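Local atomic coordinates of gamma-glutamyltranspeptidase (Streptomyces lincolnensis, PDB entry 6J3A), a protein that probably acts as an Ntn-hydrolase of the gamma-glutamyltranspeptidase family, cleaving or transferring at an amide bond, as an LmbA-like homologue. Residues A[149-154]-A[442-447]; A[49-54]-A[609-614]; A[58-63]-A[457-462]. All blocks are in the same frame, centred on the assembly; numbering follows the deposited sequence.

Interaction 1. Residues A[149-154]-A[442-447]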
ATOM      1  N   GLY A 149      12.758  15.565  10.721  1.00 31.12           N
ATOM      2  CA  GLY A 149      12.988  16.481  11.827  1.00 30.54           C
ATOM      3  C   GLY A 149      14.005  15.950  12.808  1.00 30.35           C
ATOM      4  O   GLY A 149      14.844  16.705  13.300  1.00 29.98           O
ATOM      5  N   VAL A 150      13.936  14.652  13.093  1.00 29.98           N
ATOM      6  CA  VAL A 150      14.904  14.026  13.991  1.00 30.14           C
ATOM      7  C   VAL A 150      16.316  14.189  13.429  1.00 30.14           C
ATOM      8  O   VAL A 150      17.251  14.391  14.201  1.00 30.37           O
ATOM      9  CB  VAL A 150      14.577  12.538  14.271  1.00 30.15           C
ATOM     10  CG1 VAL A 150      15.724  11.825  14.992  1.00 29.87           C
ATOM     11  CG2 VAL A 150      13.315  12.429  15.115  1.00 29.52           C
ATOM     12  N   THR A 151      16.447  14.121  12.099  1.00 29.35           N
ATOM     13  CA  THR A 151      17.736  14.336  11.420  1.00 29.47           C
ATOM     14  C   THR A 151      18.206  15.771  11.585  1.00 29.64           C
ATOM     15  O   THR A 151      19.331  16.011  11.996  1.00 29.44           O
ATOM     16  CB  THR A 151      17.691  14.019   9.901  1.00 29.37           C
ATOM     17  OG1 THR A 151      17.382  12.639   9.689  1.00 28.77           O
ATOM     18  CG2 THR A 151      19.038  14.291   9.241  1.00 29.63           C
ATOM     19  N   VAL A 152      17.346  16.718  11.239  1.00 30.16           N
ATOM     20  CA  VAL A 152      17.635  18.137  11.451  1.00 29.70           C
ATOM     21  C   VAL A 152      18.083  18.392  12.898  1.00 31.10           C
ATOM     22  O   VAL A 152      19.117  19.022  13.113  1.00 32.21           O
ATOM     23  CB  VAL A 152      16.429  19.026  11.079  1.00 28.40           C
ATOM     24  CG1 VAL A 152      16.644  20.467  11.523  1.00 27.98           C
ATOM     25  CG2 VAL A 152      16.189  18.997   9.575  1.00 27.81           C
ATOM     26  N   GLU A 153      17.336  17.881  13.879  1.00 32.81           N
ATOM     27  CA  GLU A 153      17.705  18.064  15.300  1.00 34.54           C
ATOM     28  C   GLU A 153      19.126  17.567  15.639  1.00 34.06           C
ATOM     29  O   GLU A 153      19.771  18.127  16.514  1.00 34.37           O
ATOM     30  CB  GLU A 153      16.685  17.409  16.254  1.00 36.57           C
ATOM     31  CG  GLU A 153      15.308  18.084  16.342  1.00 38.12           C
ATOM     32  CD  GLU A 153      15.312  19.469  16.968  1.00 38.92           C
ATOM     33  OE1 GLU A 153      16.356  19.903  17.497  1.00 40.26           O
ATOM     34  OE2 GLU A 153      14.251  20.132  16.929  1.00 40.55           O
ATOM     35  N   THR A 154      19.608  16.543  14.934  1.00 33.06           N
ATOM     36  CA  THR A 154      20.979  16.024  15.120  1.00 33.53           C
ATOM     37  C   THR A 154      22.097  17.025  14.776  1.00 33.10           C
ATOM     38  O   THR A 154      23.204  16.946  15.320  1.00 30.54           O
ATOM     39  CB  THR A 154      21.277  14.765  14.260  1.00 34.53           C
ATOM     40  OG1 THR A 154      21.225  15.084  12.860  1.00 35.25           O
ATOM     41  CG2 THR A 154      20.323  13.642  14.562  1.00 34.94           C
ATOM     42  N   TRP A 442      22.031  15.184   0.777  1.00 25.01           N
ATOM     43  CA  TRP A 442      21.141  15.205   1.931  1.00 25.67           C
ATOM     44  C   TRP A 442      21.436  16.390   2.834  1.00 26.34           C
ATOM     45  O   TRP A 442      22.515  16.994   2.754  1.00 27.91           O
ATOM     46  CB  TRP A 442      21.170  13.887   2.717  1.00 27.13           C
ATOM     47  CG  TRP A 442      22.511  13.334   3.081  1.00 27.73           C
ATOM     48  CD1 TRP A 442      23.438  13.892   3.902  1.00 28.58           C
ATOM     49  CD2 TRP A 442      23.048  12.076   2.660  1.00 28.32           C
ATOM     50  NE1 TRP A 442      24.530  13.065   4.012  1.00 28.86           N
ATOM     51  CE2 TRP A 442      24.318  11.947   3.256  1.00 28.71           C
ATOM     52  CE3 TRP A 442      22.578  11.043   1.833  1.00 28.13           C
ATOM     53  CZ2 TRP A 442      25.136  10.831   3.044  1.00 29.57           C
ATOM     54  CZ3 TRP A 442      23.388   9.929   1.621  1.00 28.40           C
ATOM     55  CH2 TRP A 442      24.652   9.830   2.225  1.00 29.04           C
ATOM     56  N   LEU A 443      20.472  16.714   3.693  1.00 26.10           N
ATOM     57  CA  LEU A 443      20.489  17.979   4.443  1.00 26.21           C
ATOM     58  C   LEU A 443      21.532  18.093   5.547  1.00 26.08           C
ATOM     59  O   LEU A 443      21.900  19.204   5.906  1.00 27.12           O
ATOM     60  CB  LEU A 443      19.107  18.282   5.045  1.00 26.57           C
ATOM     61  CG  LEU A 443      18.525  17.368   6.150  1.00 27.30           C
ATOM     62  CD1 LEU A 443      18.974  17.716   7.572  1.00 27.32           C
ATOM     63  CD2 LEU A 443      17.002  17.407   6.095  1.00 27.43           C
ATOM     64  N   GLN A 444      22.017  16.963   6.058  1.00 25.61           N
ATOM     65  CA  GLN A 444      22.760  16.923   7.328  1.00 26.24           C
ATOM     66  C   GLN A 444      24.277  16.936   7.146  1.00 27.36           C
ATOM     67  O   GLN A 444      25.013  16.801   8.136  1.00 27.19           O
ATOM     68  CB  GLN A 444      22.365  15.692   8.170  1.00 25.76           C
ATOM     69  CG  GLN A 444      22.799  14.337   7.605  1.00 25.41           C
ATOM     70  CD  GLN A 444      21.717  13.603   6.814  1.00 25.64           C
ATOM     71  OE1 GLN A 444      21.624  12.382   6.899  1.00 25.21           O
ATOM     72  NE2 GLN A 444      20.908  14.330   6.039  1.00 24.77           N
ATOM     73  N   SER A 445      24.734  17.081   5.897  1.00 28.04           N
ATOM     74  CA  SER A 445      26.164  16.947   5.560  1.00 28.52           C
ATOM     75  C   SER A 445      26.784  18.039   4.663  1.00 28.53           C
ATOM     76  O   SER A 445      27.988  18.013   4.425  1.00 28.65           O
ATOM     77  CB  SER A 445      26.407  15.558   4.965  1.00 28.61           C
ATOM     78  OG  SER A 445      26.049  14.537   5.897  1.00 28.34           O
ATOM     79  N   ASN A 446      25.985  18.995   4.188  1.00 28.93           N
ATOM     80  CA  ASN A 446      26.517  20.233   3.614  1.00 29.32           C
ATOM     81  C   ASN A 446      25.559  21.388   3.860  1.00 30.39           C
ATOM     82  O   ASN A 446      24.344  21.195   3.939  1.00 32.49           O
ATOM     83  CB  ASN A 446      26.790  20.099   2.107  1.00 28.35           C
ATOM     84  CG  ASN A 446      28.251  19.801   1.792  1.00 28.42           C
ATOM     85  OD1 ASN A 446      29.145  20.578   2.117  1.00 27.92           O
ATOM     86  ND2 ASN A 446      28.492  18.681   1.126  1.00 28.97           N
ATOM     87  N   PRO A 447      26.101  22.606   3.965  1.00 30.72           N
ATOM     88  CA  PRO A 447      25.208  23.747   4.045  1.00 30.50           C
ATOM     89  C   PRO A 447      24.398  23.896   2.753  1.00 28.89           C
ATOM     90  O   PRO A 447      24.908  23.630   1.663  1.00 27.28           O
ATOM     91  CB  PRO A 447      26.175  24.927   4.196  1.00 31.21           C
ATOM     92  CG  PRO A 447      27.398  24.485   3.459  1.00 30.81           C
ATOM     93  CD  PRO A 447      27.506  23.021   3.788  1.00 30.71           C
TER
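Helix 146-154 runs past the type I beta turn that spans Trp442 to Ser445, with the backbones closest where the CA atoms of Val152 and Gln444 stand 6.7 Å apart. This is helix-on-turn packing within the gamma-glutamyltranspeptidase fold, and no hydrogen bond crosses it; four side chains carry it, Thr151 and Val152 from the helix and Leu443 and Gln444 from the centre of the turn. Thr151 presents its methyl to the turn: CG2 stands anti to the backbone N (chi1 -62° for OG1), while OG1 turns back to the helix and bonds Asn147 O. The methyl sits alongside the bent Gln444 side chain, 3.7 Å from Gln444 CD and nearly as close to its CB, so one small group lies against most of the length of the glutamine. It also reaches Leu443 CD1, at 3.8 Å. Val152 comes from the next position of the helix and crosses Leu443 at about a right angle, its CG2 lying 3.7 Å from Leu443 CD1 and 3.9 Å from Leu443 CD2; the valine branch thus rests on both leucine methyls. Tyr170 of helix 164-170 touches both Val152 and Leu443, so the apolar patch continues into a third element. The amide of Gln444 is held beyond the contact: the chain bends sharply at chi2 (-97°), which brings NE2 to His53 O, its hydrogen-bond acceptor. Within the turn, Trp442 NE1 gives a weak hydrogen bond to Ser445 OG at 2.8 Å, and Gln444 OE1 lies 3.8 Å above the plane of the Trp442 ring, displaced toward its rim.

Interaction 2. Residues A[49-54]-A[609-614]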
ATOM      1  N   VAL A  49      12.256  16.019  -2.388  1.00 28.07           N
ATOM      2  CA  VAL A  49      11.391  16.825  -1.528  1.00 27.42           C
ATOM      3  C   VAL A  49      10.948  16.086  -0.271  1.00 27.22           C
ATOM      4  O   VAL A  49      10.878  16.693   0.795  1.00 27.75           O
ATOM      5  CB  VAL A  49      10.150  17.329  -2.301  1.00 27.03           C
ATOM      6  CG1 VAL A  49       9.259  18.190  -1.415  1.00 27.27           C
ATOM      7  CG2 VAL A  49      10.568  18.141  -3.519  1.00 26.97           C
ATOM      8  N   VAL A  50      10.648  14.794  -0.395  1.00 27.16           N
ATOM      9  CA  VAL A  50      10.070  14.023   0.719  1.00 27.09           C
ATOM     10  C   VAL A  50      11.056  13.162   1.499  1.00 26.98           C
ATOM     11  O   VAL A  50      10.698  12.643   2.551  1.00 25.49           O
ATOM     12  CB  VAL A  50       8.861  13.175   0.273  1.00 27.67           C
ATOM     13  CG1 VAL A  50       7.846  14.065  -0.443  1.00 27.28           C
ATOM     14  CG2 VAL A  50       9.277  11.986  -0.595  1.00 27.83           C
ATOM     15  N   GLU A  51      12.277  13.011   0.981  1.00 28.94           N
ATOM     16  CA  GLU A  51      13.378  12.383   1.714  1.00 30.23           C
ATOM     17  C   GLU A  51      14.677  13.203   1.596  1.00 30.51           C
ATOM     18  O   GLU A  51      15.722  12.671   1.206  1.00 33.16           O
ATOM     19  CB  GLU A  51      13.607  10.957   1.212  1.00 31.58           C
ATOM     20  CG  GLU A  51      12.377  10.068   1.281  1.00 33.34           C
ATOM     21  CD  GLU A  51      12.706   8.587   1.185  1.00 34.98           C
ATOM     22  OE1 GLU A  51      13.484   8.090   2.027  1.00 38.41           O
ATOM     23  OE2 GLU A  51      12.177   7.911   0.280  1.00 34.33           O
ATOM     24  N   PRO A  52      14.632  14.496   1.962  1.00 29.78           N
ATOM     25  CA  PRO A  52      15.802  15.376   1.844  1.00 29.81           C
ATOM     26  C   PRO A  52      16.909  15.094   2.865  1.00 29.09           C
ATOM     27  O   PRO A  52      18.022  15.565   2.707  1.00 29.37           O
ATOM     28  CB  PRO A  52      15.208  16.756   2.092  1.00 29.77           C
ATOM     29  CG  PRO A  52      14.123  16.492   3.070  1.00 29.79           C
ATOM     30  CD  PRO A  52      13.510  15.197   2.606  1.00 29.85           C
ATOM     31  N   HIS A  53      16.555  14.404   3.937  1.00 28.35           N
ATOM     32  CA  HIS A  53      17.501  13.724   4.834  1.00 28.39           C
ATOM     33  C   HIS A  53      18.220  12.496   4.251  1.00 28.32           C
ATOM     34  O   HIS A  53      19.121  11.954   4.901  1.00 28.12           O
ATOM     35  CB  HIS A  53      16.766  13.287   6.111  1.00 28.28           C
ATOM     36  CG  HIS A  53      15.665  12.299   5.871  1.00 28.18           C
ATOM     37  ND1 HIS A  53      15.539  11.136   6.597  1.00 28.44           N
ATOM     38  CD2 HIS A  53      14.652  12.289   4.970  1.00 27.95           C
ATOM     39  CE1 HIS A  53      14.482  10.469   6.169  1.00 28.46           C
ATOM     40  NE2 HIS A  53      13.930  11.145   5.179  1.00 28.13           N
ATOM     41  N   LEU A  54      17.787  12.036   3.073  1.00 28.00           N
ATOM     42  CA  LEU A  54      18.342  10.845   2.422  1.00 26.97           C
ATOM     43  C   LEU A  54      18.766  11.018   0.959  1.00 26.66           C
ATOM     44  O   LEU A  54      19.479  10.166   0.432  1.00 26.90           O
ATOM     45  CB  LEU A  54      17.356   9.685   2.565  1.00 26.90           C
ATOM     46  CG  LEU A  54      17.160   9.175   4.003  1.00 27.43           C
ATOM     47  CD1 LEU A  54      16.009   8.186   4.062  1.00 27.90           C
ATOM     48  CD2 LEU A  54      18.408   8.520   4.577  1.00 27.54           C
ATOM     49  N   GLY A 609       9.700   0.947   8.947  1.00 27.83           N
ATOM     50  CA  GLY A 609       9.746   2.413   8.981  1.00 27.41           C
ATOM     51  C   GLY A 609       8.490   3.082   8.437  1.00 28.33           C
ATOM     52  O   GLY A 609       8.465   4.290   8.275  1.00 28.64           O
ATOM     53  N   MET A 610       7.444   2.292   8.190  1.00 29.11           N
ATOM     54  CA  MET A 610       6.164   2.742   7.608  1.00 29.08           C
ATOM     55  C   MET A 610       6.290   3.909   6.629  1.00 27.48           C
ATOM     56  O   MET A 610       5.782   5.006   6.863  1.00 26.36           O
ATOM     57  CB  MET A 610       5.103   3.044   8.683  1.00 30.45           C
ATOM     58  CG  MET A 610       5.506   2.800  10.112  1.00 32.49           C
ATOM     59  SD  MET A 610       5.927   1.109  10.553  1.00 34.22           S
ATOM     60  CE  MET A 610       6.948   1.558  11.962  1.00 33.84           C
ATOM     61  N   GLN A 611       6.957   3.638   5.519  1.00 26.43           N
ATOM     62  CA  GLN A 611       7.298   4.681   4.559  1.00 26.50           C
ATOM     63  C   GLN A 611       7.343   4.149   3.131  1.00 25.79           C
ATOM     64  O   GLN A 611       6.703   4.712   2.235  1.00 26.19           O
ATOM     65  CB  GLN A 611       8.639   5.301   4.953  1.00 26.36           C
ATOM     66  CG  GLN A 611       8.981   6.599   4.250  1.00 26.88           C
ATOM     67  CD  GLN A 611      10.387   7.064   4.582  1.00 27.77           C
ATOM     68  OE1 GLN A 611      11.141   7.464   3.697  1.00 28.70           O
ATOM     69  NE2 GLN A 611      10.760   6.977   5.862  1.00 27.75           N
ATOM     70  N   GLY A 612       8.118   3.084   2.928  1.00 24.58           N
ATOM     71  CA  GLY A 612       8.173   2.377   1.658  1.00 24.54           C
ATOM     72  C   GLY A 612       6.790   1.885   1.268  1.00 24.96           C
ATOM     73  O   GLY A 612       5.989   1.474   2.128  1.00 23.80           O
ATOM     74  N   TYR A 613       6.485   1.945  -0.025  1.00 24.89           N
ATOM     75  CA  TYR A 613       5.134   1.637  -0.481  1.00 24.43           C
ATOM     76  C   TYR A 613       5.105   1.340  -1.975  1.00 24.38           C
ATOM     77  O   TYR A 613       5.763   2.037  -2.765  1.00 24.33           O
ATOM     78  CB  TYR A 613       4.172   2.793  -0.134  1.00 23.59           C
ATOM     79  CG  TYR A 613       2.751   2.345   0.182  1.00 22.74           C
ATOM     80  CD1 TYR A 613       2.479   1.504   1.283  1.00 22.67           C
ATOM     81  CD2 TYR A 613       1.675   2.777  -0.602  1.00 22.28           C
ATOM     82  CE1 TYR A 613       1.169   1.099   1.580  1.00 22.84           C
ATOM     83  CE2 TYR A 613       0.365   2.384  -0.317  1.00 22.39           C
ATOM     84  CZ  TYR A 613       0.105   1.548   0.768  1.00 22.49           C
ATOM     85  OH  TYR A 613      -1.200   1.165   1.026  1.00 21.41           O
ATOM     86  N   ALA A 614       4.351   0.296  -2.332  1.00 23.84           N
ATOM     87  CA  ALA A 614       4.073  -0.049  -3.722  1.00 24.99           C
ATOM     88  C   ALA A 614       2.666   0.398  -4.135  1.00 25.83           C
ATOM     89  O   ALA A 614       1.733   0.374  -3.321  1.00 25.83           O
ATOM     90  CB  ALA A 614       4.234  -1.547  -3.939  1.00 24.89           C
TER
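Glu51 and Gln611 reach for each other from opposite directions across a backbone gap of 10.2 Å between their CA atoms, and they are the pair that closes this contact. Glu51 is the first residue to leave helical geometry after helix 36-50, and its CB heads toward the loop 609-612. From CB the chain runs on extended, with CG opposite the carbonyl carbon (chi1 -56°) and chi2 at -163°, and CG points on toward the amide end of Gln611. CD, the next atom out, approaches that amide end more closely, and the tip then divides. Glu51 OE1 lies 2.9 Å from the atom modelled as Gln611 OE1, but the amide is probably turned over in the model, so a hydrogen bond is possible but not decided. The carboxylate and amide planes stand 81° apart, so the two flat ends meet crosswise and do not stack. The same OE1 touches a methyl of its own segment, Leu54 CD1, at 3.2 Å. The other oxygen, OE2, is held by a hydrogen bond with Thr18 OG1, and His19 packs on the side chain. In the gamma-glutamyltranspeptidase fold this joins the turn after helix 36-50 to the loop entering strand 613-616, an edge strand within this chain that lies beside strand 13-17. The turn is closed by Leu54 N bonding Glu51 O at 2.9 Å, and Leu54 CG lies over the centre of one face of the His53 imidazole, 3.6 Å above its plane. Strand 613-616 also takes part in the subunit interface: Tyr613 meets Tyr613 of the second subunit with nearly parallel rings, and its OH bonds Ala614 O of that subunit.

Interaction 3. Residues A[58-63]-A[457-462]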
ATOM      1  N   ALA A  58      21.468  17.606  -6.016  1.00 27.79           N
ATOM      2  CA  ALA A  58      22.913  17.644  -6.292  1.00 28.82           C
ATOM      3  C   ALA A  58      23.650  16.371  -5.847  1.00 30.78           C
ATOM      4  O   ALA A  58      24.880  16.354  -5.749  1.00 31.25           O
ATOM      5  CB  ALA A  58      23.536  18.868  -5.647  1.00 29.04           C
ATOM      6  N   GLY A  59      22.896  15.304  -5.592  1.00 32.01           N
ATOM      7  CA  GLY A  59      23.456  13.989  -5.308  1.00 31.90           C
ATOM      8  C   GLY A  59      23.694  13.183  -6.579  1.00 32.00           C
ATOM      9  O   GLY A  59      24.072  13.735  -7.620  1.00 30.32           O
ATOM     10  N   GLU A  60      23.446  11.876  -6.484  1.00 32.27           N
ATOM     11  CA  GLU A  60      23.822  10.897  -7.509  1.00 32.61           C
ATOM     12  C   GLU A  60      22.728   9.898  -7.732  1.00 32.06           C
ATOM     13  O   GLU A  60      21.837   9.771  -6.909  1.00 32.08           O
ATOM     14  CB  GLU A  60      25.032  10.084  -7.053  1.00 33.33           C
ATOM     15  CG  GLU A  60      26.228  10.928  -6.700  1.00 34.95           C
ATOM     16  CD  GLU A  60      26.443  11.189  -5.232  1.00 34.58           C
ATOM     17  OE1 GLU A  60      27.331  12.012  -4.983  1.00 35.75           O
ATOM     18  OE2 GLU A  60      25.774  10.610  -4.347  1.00 34.26           O
ATOM     19  N   VAL A  61      22.839   9.155  -8.830  1.00 31.58           N
ATOM     20  CA  VAL A  61      21.965   8.018  -9.090  1.00 31.50           C
ATOM     21  C   VAL A  61      22.553   7.108 -10.182  1.00 31.55           C
ATOM     22  O   VAL A  61      22.907   7.589 -11.252  1.00 32.49           O
ATOM     23  CB  VAL A  61      20.526   8.467  -9.469  1.00 30.71           C
ATOM     24  CG1 VAL A  61      20.489   9.262 -10.766  1.00 30.04           C
ATOM     25  CG2 VAL A  61      19.602   7.266  -9.567  1.00 31.83           C
ATOM     26  N   PRO A  62      22.689   5.799  -9.898  1.00 32.08           N
ATOM     27  CA  PRO A  62      22.754   4.791 -10.969  1.00 32.71           C
ATOM     28  C   PRO A  62      21.355   4.380 -11.408  1.00 32.85           C
ATOM     29  O   PRO A  62      20.518   4.090 -10.563  1.00 33.37           O
ATOM     30  CB  PRO A  62      23.459   3.588 -10.314  1.00 31.93           C
ATOM     31  CG  PRO A  62      23.816   4.001  -8.929  1.00 33.11           C
ATOM     32  CD  PRO A  62      23.028   5.226  -8.586  1.00 32.71           C
ATOM     33  N   ILE A  63      21.107   4.342 -12.713  1.00 32.89           N
ATOM     34  CA  ILE A  63      19.819   3.884 -13.229  1.00 32.58           C
ATOM     35  C   ILE A  63      20.022   2.650 -14.105  1.00 32.21           C
ATOM     36  O   ILE A  63      20.832   2.671 -15.027  1.00 32.43           O
ATOM     37  CB  ILE A  63      19.109   4.979 -14.045  1.00 33.38           C
ATOM     38  CG1 ILE A  63      19.059   6.295 -13.258  1.00 33.66           C
ATOM     39  CG2 ILE A  63      17.696   4.529 -14.418  1.00 33.58           C
ATOM     40  CD1 ILE A  63      18.693   7.496 -14.107  1.00 33.46           C
ATOM     41  N   GLY A 457      26.681  17.230  -2.474  1.00 28.13           N
ATOM     42  CA  GLY A 457      26.824  15.856  -2.013  1.00 27.94           C
ATOM     43  C   GLY A 457      28.078  15.623  -1.202  1.00 27.42           C
ATOM     44  O   GLY A 457      28.804  16.561  -0.892  1.00 28.44           O
ATOM     45  N   THR A 458      28.316  14.364  -0.847  1.00 26.53           N
ATOM     46  CA  THR A 458      29.464  13.976  -0.030  1.00 26.44           C
ATOM     47  C   THR A 458      30.045  12.609  -0.421  1.00 26.49           C
ATOM     48  O   THR A 458      30.555  11.879   0.441  1.00 25.62           O
ATOM     49  CB  THR A 458      29.067  13.909   1.453  1.00 26.37           C
ATOM     50  OG1 THR A 458      27.981  12.987   1.614  1.00 26.30           O
ATOM     51  CG2 THR A 458      28.664  15.295   1.981  1.00 26.75           C
ATOM     52  N   ARG A 459      29.989  12.265  -1.710  1.00 26.28           N
ATOM     53  CA  ARG A 459      30.328  10.895  -2.137  1.00 26.59           C
ATOM     54  C   ARG A 459      31.829  10.629  -2.215  1.00 26.76           C
ATOM     55  O   ARG A 459      32.254   9.481  -2.077  1.00 27.70           O
ATOM     56  CB  ARG A 459      29.654  10.538  -3.461  1.00 26.64           C
ATOM     57  CG  ARG A 459      29.552   9.040  -3.779  1.00 26.95           C
ATOM     58  CD  ARG A 459      28.691   8.244  -2.808  1.00 27.43           C
ATOM     59  NE  ARG A 459      27.340   8.788  -2.710  1.00 27.80           N
ATOM     60  CZ  ARG A 459      26.362   8.303  -1.955  1.00 28.57           C
ATOM     61  NH1 ARG A 459      26.553   7.232  -1.193  1.00 29.04           N
ATOM     62  NH2 ARG A 459      25.178   8.909  -1.953  1.00 29.73           N
ATOM     63  N   LEU A 460      32.637  11.674  -2.391  1.00 26.65           N
ATOM     64  CA  LEU A 460      34.106  11.517  -2.342  1.00 26.47           C
ATOM     65  C   LEU A 460      34.614  10.963  -1.013  1.00 25.81           C
ATOM     66  O   LEU A 460      35.751  10.509  -0.931  1.00 25.80           O
ATOM     67  CB  LEU A 460      34.831  12.826  -2.672  1.00 26.31           C
ATOM     68  CG  LEU A 460      34.501  13.431  -4.039  1.00 26.60           C
ATOM     69  CD1 LEU A 460      35.274  14.715  -4.274  1.00 27.11           C
ATOM     70  CD2 LEU A 460      34.807  12.454  -5.154  1.00 26.69           C
ATOM     71  N   GLN A 461      33.769  10.973   0.015  1.00 26.07           N
ATOM     72  CA  GLN A 461      34.108  10.356   1.296  1.00 27.61           C
ATOM     73  C   GLN A 461      34.483   8.887   1.215  1.00 28.29           C
ATOM     74  O   GLN A 461      35.155   8.376   2.104  1.00 28.92           O
ATOM     75  CB  GLN A 461      32.990  10.568   2.320  1.00 27.56           C
ATOM     76  CG  GLN A 461      31.835   9.590   2.268  1.00 28.14           C
ATOM     77  CD  GLN A 461      30.830   9.886   3.351  1.00 28.37           C
ATOM     78  OE1 GLN A 461      30.999   9.468   4.502  1.00 29.57           O
ATOM     79  NE2 GLN A 461      29.786  10.629   3.003  1.00 27.51           N
ATOM     80  N   MET A 462      34.036   8.219   0.156  1.00 29.83           N
ATOM     81  CA  MET A 462      34.261   6.795  -0.040  1.00 30.77           C
ATOM     82  C   MET A 462      35.586   6.434  -0.715  1.00 31.55           C
ATOM     83  O   MET A 462      35.976   5.266  -0.711  1.00 32.92           O
ATOM     84  CB  MET A 462      33.089   6.225  -0.833  1.00 31.32           C
ATOM     85  CG  MET A 462      31.736   6.589  -0.225  1.00 31.22           C
ATOM     86  SD  MET A 462      30.400   5.500  -0.732  1.00 30.09           S
ATOM     87  CE  MET A 462      29.182   5.953   0.484  1.00 30.47           C
TER
HETATM   88  O   HOH W   1      27.524  16.268  -5.331  1.00 42.39           O
HETATM   89  O   HOH W   2      28.759  13.946  -4.181  1.00 19.52           O
HETATM   90  O   HOH W   3      26.615  12.206  -2.083  1.00 27.89           O
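In the interior of the gamma-glutamyltranspeptidase (Ntn-hydrolase) fold, a buried salt bridge between Glu60 and Arg459 ties the lead-in to strand 61-66 to the 3-10 turn 459-462, with two waters bound to the carboxylate and a third bridging the main chains. Arg459 grips the carboxylate side-on with two nitrogens, both directed to a single oxygen: NE lies 2.9 Å from Glu60 OE2 and NH2 3.0 Å from it. NH2 meets OE2 nearly head-on, whereas NE comes from above the carboxylate plane, 57° out of it. The oxygen itself stays close to the guanidinium plane, and the two flat groups are turned 78° against each other. Bends at chi2 and chi3 fold the arginine so that its edge faces the glutamate, while NH2 has a second partner in Ser439 OG. The other carboxylate oxygen, OE1, lies beside the arginine stem, 3.1 Å from Arg459 CB.

Water extends the contact to the backbone. Water 3 donates to Glu60 OE2 at 2.9 Å and accepts from Thr458 N at 3.0 Å; water 2 joins Glu60 OE1 to Arg459 N in the same manner. Thus OE2 takes two arginine N-H groups and a water, and the bridge would be expected to keep the glutamate charged. Water 1 links the main chains, donating to Ala58 O at 2.7 Å and accepting from Gly457 N. Within 457-462, Gln461 NE2 donates to Thr458 O at 3.0 Å, the carbonyl just before the 3-10 segment.

Glu60 is also backbone-bonded to Ser439, just beyond strand 433-436. From here strand 61-66 runs on beside strand 433-436, with Val61 packing on helix 111-122 and Ile63 reaching Trp115 of that helix and Val434 of the neighbouring strand.

In the fold
From the N terminus the chain passes 49-54 and then 58-63, goes on to helix segment 149-154, and returns much later through 442-447, 457-462 and finally 609-614. The three contacts nest without crossing: interaction 1 closes the innermost loop, interaction 3 encloses it, and interaction 2, whose segments are 555 residues apart at their closest ends, encloses both. Together they tie the helix end at 49-50, helix 146-154 and the head of strand 61-66 to the C-terminal half of the chain. Interactions 1 and 2 also touch directly, Leu443 N lying 2.9 Å from Pro52 O, while Asn446 packs against Gly457 and Thr458, joining interactions 1 and 3, whose centres are about 17 Å apart.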